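Local structure of beta-glucuronidase (Dictyoglomus thermophilum, 6XXW) at residues L349-A363 with R401-N415. The protein probably hydrolyses beta-D-glucuronides, releasing D-glucuronic acid. Numbering follows the deposited sequence.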
loop_
_atom_site.group_PDB
_atom_site.type_symbol
_atom_site.label_atom_id
_atom_site.label_comp_id
_atom_site.label_asym_id
_atom_site.label_seq_id
_atom_site.Cartn_x
_atom_site.Cartn_y
_atom_site.Cartn_z
ATOM N N LEU A 349 -22.244 -23.299 -9.606
ATOM C CA LEU A 349 -23.399 -23.270 -10.507
ATOM C C LEU A 349 -24.722 -23.349 -9.743
ATOM O O LEU A 349 -25.706 -22.704 -10.139
ATOM C CB LEU A 349 -23.304 -24.402 -11.539
ATOM C CG LEU A 349 -22.122 -24.270 -12.500
ATOM C CD1 LEU A 349 -22.223 -25.313 -13.583
ATOM C CD2 LEU A 349 -22.086 -22.885 -13.127
ATOM N N PHE A 350 -24.779 -24.131 -8.654
ATOM C CA PHE A 350 -25.988 -24.136 -7.829
ATOM C C PHE A 350 -26.246 -22.755 -7.243
ATOM O O PHE A 350 -27.399 -22.312 -7.159
ATOM C CB PHE A 350 -25.885 -25.171 -6.709
ATOM C CG PHE A 350 -26.130 -26.579 -7.161
ATOM C CD1 PHE A 350 -27.415 -27.014 -7.466
ATOM C CD2 PHE A 350 -25.074 -27.470 -7.294
ATOM C CE1 PHE A 350 -27.642 -28.322 -7.892
ATOM C CE2 PHE A 350 -25.293 -28.771 -7.727
ATOM C CZ PHE A 350 -26.579 -29.193 -8.024
ATOM N N LEU A 351 -25.178 -22.054 -6.839
ATOM C CA LEU A 351 -25.333 -20.688 -6.355
ATOM C C LEU A 351 -25.772 -19.750 -7.475
ATOM O O LEU A 351 -26.637 -18.891 -7.265
ATOM C CB LEU A 351 -24.028 -20.206 -5.718
ATOM C CG LEU A 351 -23.642 -20.865 -4.389
ATOM C CD1 LEU A 351 -22.256 -20.381 -3.932
ATOM C CD2 LEU A 351 -24.707 -20.533 -3.351
ATOM N N ALA A 352 -25.198 -19.891 -8.676
ATOM C CA ALA A 352 -25.648 -19.034 -9.766
ATOM C C ALA A 352 -27.130 -19.263 -10.057
ATOM O O ALA A 352 -27.862 -18.306 -10.359
ATOM C CB ALA A 352 -24.791 -19.252 -11.006
ATOM N N ASP A 353 -27.597 -20.516 -9.920
ATOM C CA ASP A 353 -29.028 -20.817 -10.032
ATOM C C ASP A 353 -29.838 -20.046 -8.990
ATOM O O ASP A 353 -30.906 -19.497 -9.295
ATOM C CB ASP A 353 -29.297 -22.325 -9.853
ATOM C CG ASP A 353 -28.647 -23.221 -10.931
ATOM O OD1 ASP A 353 -28.237 -22.745 -12.032
ATOM O OD2 ASP A 353 -28.574 -24.455 -10.663
ATOM N N GLN A 354 -29.365 -20.033 -7.739
ATOM C CA GLN A 354 -30.085 -19.360 -6.653
ATOM C C GLN A 354 -30.084 -17.847 -6.815
ATOM O O GLN A 354 -31.081 -17.180 -6.506
ATOM C CB GLN A 354 -29.469 -19.736 -5.307
ATOM C CG GLN A 354 -29.614 -21.223 -4.960
ATOM C CD GLN A 354 -30.991 -21.546 -4.454
ATOM O OE1 GLN A 354 -31.654 -20.686 -3.865
ATOM N NE2 GLN A 354 -31.443 -22.787 -4.678
ATOM N N TYR A 355 -28.964 -17.282 -7.257
ATOM C CA TYR A 355 -28.822 -15.837 -7.324
ATOM C C TYR A 355 -29.320 -15.246 -8.640
ATOM O O TYR A 355 -29.499 -14.031 -8.726
ATOM C CB TYR A 355 -27.348 -15.452 -7.129
ATOM C CG TYR A 355 -26.895 -15.321 -5.687
ATOM C CD1 TYR A 355 -26.882 -14.077 -5.057
ATOM C CD2 TYR A 355 -26.459 -16.430 -4.964
ATOM C CE1 TYR A 355 -26.463 -13.941 -3.740
ATOM C CE2 TYR A 355 -26.027 -16.307 -3.643
ATOM C CZ TYR A 355 -26.042 -15.055 -3.035
ATOM O OH TYR A 355 -25.623 -14.902 -1.726
ATOM N N GLY A 356 -29.528 -16.060 -9.668
ATOM C CA GLY A 356 -29.947 -15.539 -10.960
ATOM C C GLY A 356 -28.824 -14.838 -11.694
ATOM O O GLY A 356 -28.953 -13.683 -12.109
ATOM N N ILE A 357 -27.705 -15.536 -11.848
ATOM C CA ILE A 357 -26.548 -15.046 -12.580
ATOM C C ILE A 357 -26.357 -15.953 -13.787
ATOM O O ILE A 357 -26.291 -17.176 -13.643
ATOM C CB ILE A 357 -25.283 -15.028 -11.700
ATOM C CG1 ILE A 357 -25.479 -14.109 -10.481
ATOM C CG2 ILE A 357 -24.041 -14.657 -12.547
ATOM C CD1 ILE A 357 -25.520 -12.609 -10.807
ATOM N N ALA A 358 -26.299 -15.358 -14.974
ATOM C CA ALA A 358 -26.130 -16.128 -16.195
ATOM C C ALA A 358 -24.662 -16.491 -16.354
ATOM O O ALA A 358 -23.785 -15.642 -16.180
ATOM C CB ALA A 358 -26.624 -15.330 -17.403
ATOM N N VAL A 359 -24.390 -17.747 -16.686
ATOM C CA VAL A 359 -23.032 -18.269 -16.726
ATOM C C VAL A 359 -22.706 -18.731 -18.145
ATOM O O VAL A 359 -23.458 -19.510 -18.741
ATOM C CB VAL A 359 -22.855 -19.421 -15.720
ATOM C CG1 VAL A 359 -21.486 -20.035 -15.863
ATOM C CG2 VAL A 359 -23.072 -18.910 -14.295
ATOM N N ILE A 360 -21.590 -18.253 -18.676
ATOM C CA ILE A 360 -20.956 -18.853 -19.849
ATOM C C ILE A 360 -19.919 -19.821 -19.304
ATOM O O ILE A 360 -18.911 -19.394 -18.739
ATOM C CB ILE A 360 -20.296 -17.796 -20.751
ATOM C CG1 ILE A 360 -21.305 -16.731 -21.194
ATOM C CG2 ILE A 360 -19.659 -18.462 -21.972
ATOM C CD1 ILE A 360 -20.669 -15.471 -21.789
ATOM N N GLU A 361 -20.139 -21.123 -19.460
ATOM C CA GLU A 361 -19.191 -22.073 -18.901
ATOM C C GLU A 361 -18.234 -22.554 -19.981
ATOM O O GLU A 361 -18.653 -22.903 -21.089
ATOM C CB GLU A 361 -19.880 -23.256 -18.230
ATOM C CG GLU A 361 -18.862 -24.156 -17.544
ATOM C CD GLU A 361 -19.472 -24.994 -16.458
ATOM O OE1 GLU A 361 -20.607 -25.470 -16.666
ATOM O OE2 GLU A 361 -18.816 -25.166 -15.408
ATOM N N GLU A 362 -16.946 -22.560 -19.645
ATOM C CA GLU A 362 -15.869 -22.685 -20.610
ATOM C C GLU A 362 -15.042 -23.939 -20.350
ATOM O O GLU A 362 -14.703 -24.253 -19.199
ATOM C CB GLU A 362 -14.978 -21.437 -20.545
ATOM C CG GLU A 362 -13.854 -21.408 -21.539
ATOM C CD GLU A 362 -13.292 -20.018 -21.660
ATOM O OE1 GLU A 362 -13.958 -19.163 -22.300
ATOM O OE2 GLU A 362 -12.203 -19.781 -21.098
ATOM N N ALA A 363 -14.719 -24.643 -21.432
ATOM C CA ALA A 363 -13.804 -25.774 -21.392
ATOM C C ALA A 363 -12.369 -25.297 -21.174
ATOM O O ALA A 363 -12.017 -24.168 -21.536
ATOM C CB ALA A 363 -13.900 -26.567 -22.697
ATOM N N ARG A 401 -22.352 -33.128 -16.686
ATOM C CA ARG A 401 -22.420 -32.634 -15.315
ATOM C C ARG A 401 -23.425 -31.499 -15.179
ATOM O O ARG A 401 -24.199 -31.467 -14.217
ATOM C CB ARG A 401 -21.046 -32.173 -14.837
ATOM C CG ARG A 401 -20.971 -31.983 -13.323
ATOM C CD ARG A 401 -19.707 -31.238 -12.927
ATOM N NE ARG A 401 -19.756 -29.828 -13.320
ATOM C CZ ARG A 401 -18.811 -28.939 -13.042
ATOM N NH1 ARG A 401 -17.738 -29.295 -12.341
ATOM N NH2 ARG A 401 -18.943 -27.689 -13.464
ATOM N N ASP A 402 -23.435 -30.560 -16.130
ATOM C CA ASP A 402 -24.077 -29.268 -15.913
ATOM C C ASP A 402 -25.313 -29.029 -16.767
ATOM O O ASP A 402 -25.902 -27.942 -16.679
ATOM C CB ASP A 402 -23.049 -28.150 -16.134
ATOM C CG ASP A 402 -21.944 -28.188 -15.094
ATOM O OD1 ASP A 402 -22.131 -28.874 -14.065
ATOM O OD2 ASP A 402 -20.892 -27.556 -15.282
ATOM N N LYS A 403 -25.756 -30.028 -17.542
ATOM C CA LYS A 403 -26.853 -29.841 -18.491
ATOM C C LYS A 403 -28.150 -29.357 -17.850
ATOM O O LYS A 403 -28.977 -28.765 -18.553
ATOM C CB LYS A 403 -27.144 -31.156 -19.240
ATOM C CG LYS A 403 -27.415 -32.344 -18.280
ATOM C CD LYS A 403 -27.685 -33.636 -19.016
ATOM C CE LYS A 403 -27.928 -34.800 -18.046
ATOM N NZ LYS A 403 -26.685 -35.407 -17.489
ATOM N N ASN A 404 -28.362 -29.593 -16.550
ATOM C CA ASN A 404 -29.629 -29.247 -15.896
ATOM C C ASN A 404 -29.587 -27.945 -15.081
ATOM O O ASN A 404 -30.574 -27.619 -14.411
ATOM C CB ASN A 404 -30.090 -30.404 -15.005
ATOM C CG ASN A 404 -30.383 -31.654 -15.816
ATOM O OD1 ASN A 404 -30.856 -31.555 -16.941
ATOM N ND2 ASN A 404 -30.067 -32.823 -15.265
ATOM N N HIS A 405 -28.496 -27.180 -15.140
ATOM C CA HIS A 405 -28.437 -25.908 -14.424
ATOM C C HIS A 405 -29.064 -24.810 -15.276
ATOM O O HIS A 405 -28.609 -24.581 -16.407
ATOM C CB HIS A 405 -26.998 -25.538 -14.083
ATOM C CG HIS A 405 -26.426 -26.319 -12.944
ATOM N ND1 HIS A 405 -26.805 -26.108 -11.633
ATOM C CD2 HIS A 405 -25.507 -27.313 -12.915
ATOM C CE1 HIS A 405 -26.144 -26.939 -10.845
ATOM N NE2 HIS A 405 -25.349 -27.680 -11.598
ATOM N N PRO A 406 -30.082 -24.103 -14.784
ATOM C CA PRO A 406 -30.610 -22.967 -15.558
ATOM C C PRO A 406 -29.591 -21.849 -15.758
ATOM O O PRO A 406 -29.653 -21.134 -16.767
ATOM C CB PRO A 406 -31.818 -22.500 -14.720
ATOM C CG PRO A 406 -31.502 -22.944 -13.312
ATOM C CD PRO A 406 -30.725 -24.246 -13.461
ATOM N N SER A 407 -28.632 -21.709 -14.843
ATOM C CA SER A 407 -27.691 -20.594 -14.902
ATOM C C SER A 407 -26.732 -20.706 -16.085
ATOM O O SER A 407 -26.295 -19.674 -16.613
ATOM C CB SER A 407 -26.902 -20.503 -13.591
ATOM O OG SER A 407 -26.084 -21.659 -13.391
ATOM N N VAL A 408 -26.377 -21.924 -16.510
ATOM C CA VAL A 408 -25.528 -22.063 -17.691
ATOM C C VAL A 408 -26.357 -21.746 -18.931
ATOM O O VAL A 408 -27.340 -22.438 -19.238
ATOM C CB VAL A 408 -24.920 -23.470 -17.796
ATOM C CG1 VAL A 408 -24.062 -23.571 -19.085
ATOM C CG2 VAL A 408 -24.105 -23.836 -16.572
ATOM N N ILE A 409 -25.948 -20.719 -19.676
ATOM C CA ILE A 409 -26.706 -20.285 -20.840
ATOM C C ILE A 409 -25.896 -20.313 -22.119
ATOM O O ILE A 409 -26.408 -19.915 -23.158
ATOM C CB ILE A 409 -27.331 -18.887 -20.631
ATOM C CG1 ILE A 409 -26.346 -17.929 -19.964
ATOM C CG2 ILE A 409 -28.624 -19.010 -19.809
ATOM C CD1 ILE A 409 -25.160 -17.551 -20.789
ATOM N N MET A 410 -24.648 -20.772 -22.076
ATOM C CA MET A 410 -23.779 -20.798 -23.252
ATOM C C MET A 410 -22.542 -21.601 -22.901
ATOM O O MET A 410 -22.052 -21.538 -21.770
ATOM C CB MET A 410 -23.373 -19.382 -23.703
ATOM C CG MET A 410 -22.505 -19.353 -24.961
ATOM S SD MET A 410 -22.726 -17.904 -26.019
ATOM C CE MET A 410 -22.226 -16.550 -24.917
ATOM N N TRP A 411 -22.022 -22.332 -23.886
ATOM C CA TRP A 411 -20.756 -23.038 -23.748
ATOM C C TRP A 411 -19.664 -22.302 -24.516
ATOM O O TRP A 411 -19.866 -21.910 -25.676
ATOM C CB TRP A 411 -20.851 -24.477 -24.288
ATOM C CG TRP A 411 -21.977 -25.311 -23.716
ATOM C CD1 TRP A 411 -23.087 -25.744 -24.384
ATOM C CD2 TRP A 411 -22.079 -25.840 -22.381
ATOM N NE1 TRP A 411 -23.881 -26.496 -23.549
ATOM C CE2 TRP A 411 -23.285 -26.576 -22.316
ATOM C CE3 TRP A 411 -21.274 -25.760 -21.238
ATOM C CZ2 TRP A 411 -23.718 -27.211 -21.143
ATOM C CZ3 TRP A 411 -21.707 -26.412 -20.057
ATOM C CH2 TRP A 411 -22.913 -27.125 -20.031
ATOM N N SER A 412 -18.493 -22.156 -23.891
ATOM C CA SER A 412 -17.309 -21.617 -24.561
ATOM C C SER A 412 -16.322 -22.752 -24.791
ATOM O O SER A 412 -15.944 -23.446 -23.846
ATOM C CB SER A 412 -16.650 -20.504 -23.746
ATOM O OG SER A 412 -15.443 -20.101 -24.384
ATOM N N VAL A 413 -15.928 -22.969 -26.045
ATOM C CA VAL A 413 -15.080 -24.125 -26.326
ATOM C C VAL A 413 -13.590 -23.850 -26.115
ATOM O O VAL A 413 -12.812 -24.811 -25.989
ATOM C CB VAL A 413 -15.307 -24.678 -27.752
ATOM C CG1 VAL A 413 -16.765 -25.149 -27.934
ATOM C CG2 VAL A 413 -14.919 -23.669 -28.813
ATOM N N ALA A 414 -13.170 -22.585 -26.043
ATOM C CA ALA A 414 -11.754 -22.260 -25.875
ATOM C C ALA A 414 -11.593 -20.777 -25.560
ATOM O O ALA A 414 -12.509 -19.973 -25.753
ATOM C CB ALA A 414 -10.933 -22.618 -27.121
ATOM N N ASN A 415 -10.394 -20.421 -25.097
ATOM C CA ASN A 415 -10.031 -19.030 -24.829
ATOM C C ASN A 415 -8.698 -18.718 -25.487
ATOM O O ASN A 415 -7.672 -19.290 -25.108
ATOM C CB ASN A 415 -9.933 -18.750 -23.331
ATOM C CG ASN A 415 -9.561 -17.308 -23.032
ATOM O OD1 ASN A 415 -10.425 -16.427 -23.008
ATOM N ND2 ASN A 415 -8.264 -17.053 -22.809
#
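Asp353 OD1 takes two bonds from Ser407, one from OG at 2.8 Å and one from the backbone N at 3.0 Å. They arrive from opposite faces of the carboxylate plane. The other oxygen, Asp353 OD2, accepts from His405 ND1 at 2.6 Å, nearly straight at 173° and in the plane of the imidazole. The imidazole packs against helix 346-355. Leu349 CB sits over the centre of one face, and the CE1 edge points at the middle of the Phe350 ring in a T-shaped pair, planes 79° apart. With an alanine in place of Asp353, His405 ND1 and the two Ser407 donors would probably lose their acceptor, and the imidazole would be freer to turn. Beyond this helix, strands 358-362 and 408-415 run parallel as neighbours in the TIM barrel, joined through a ladder that includes Ile409 N to Val359 O and Ala363 N to Ser412 O. Glu361 has CG anti to its N (chi1 -175°), and its extended chain carries the carboxylate to Arg401 and Asp402. Glu361 OE2 forms a salt bridge with Arg401 NH2 at 3.2 Å, while Arg401 also holds Asp402 side-on through NE and NH2. Glu361 OE1 lies 2.5 Å from Asp402 OD2, so one of these acids probably carries a proton. At the end of strand 358-362, Ser412 OG donates to Glu362 OE1 at 2.7 Å, and Arg338 forms a salt bridge with the same oxygen.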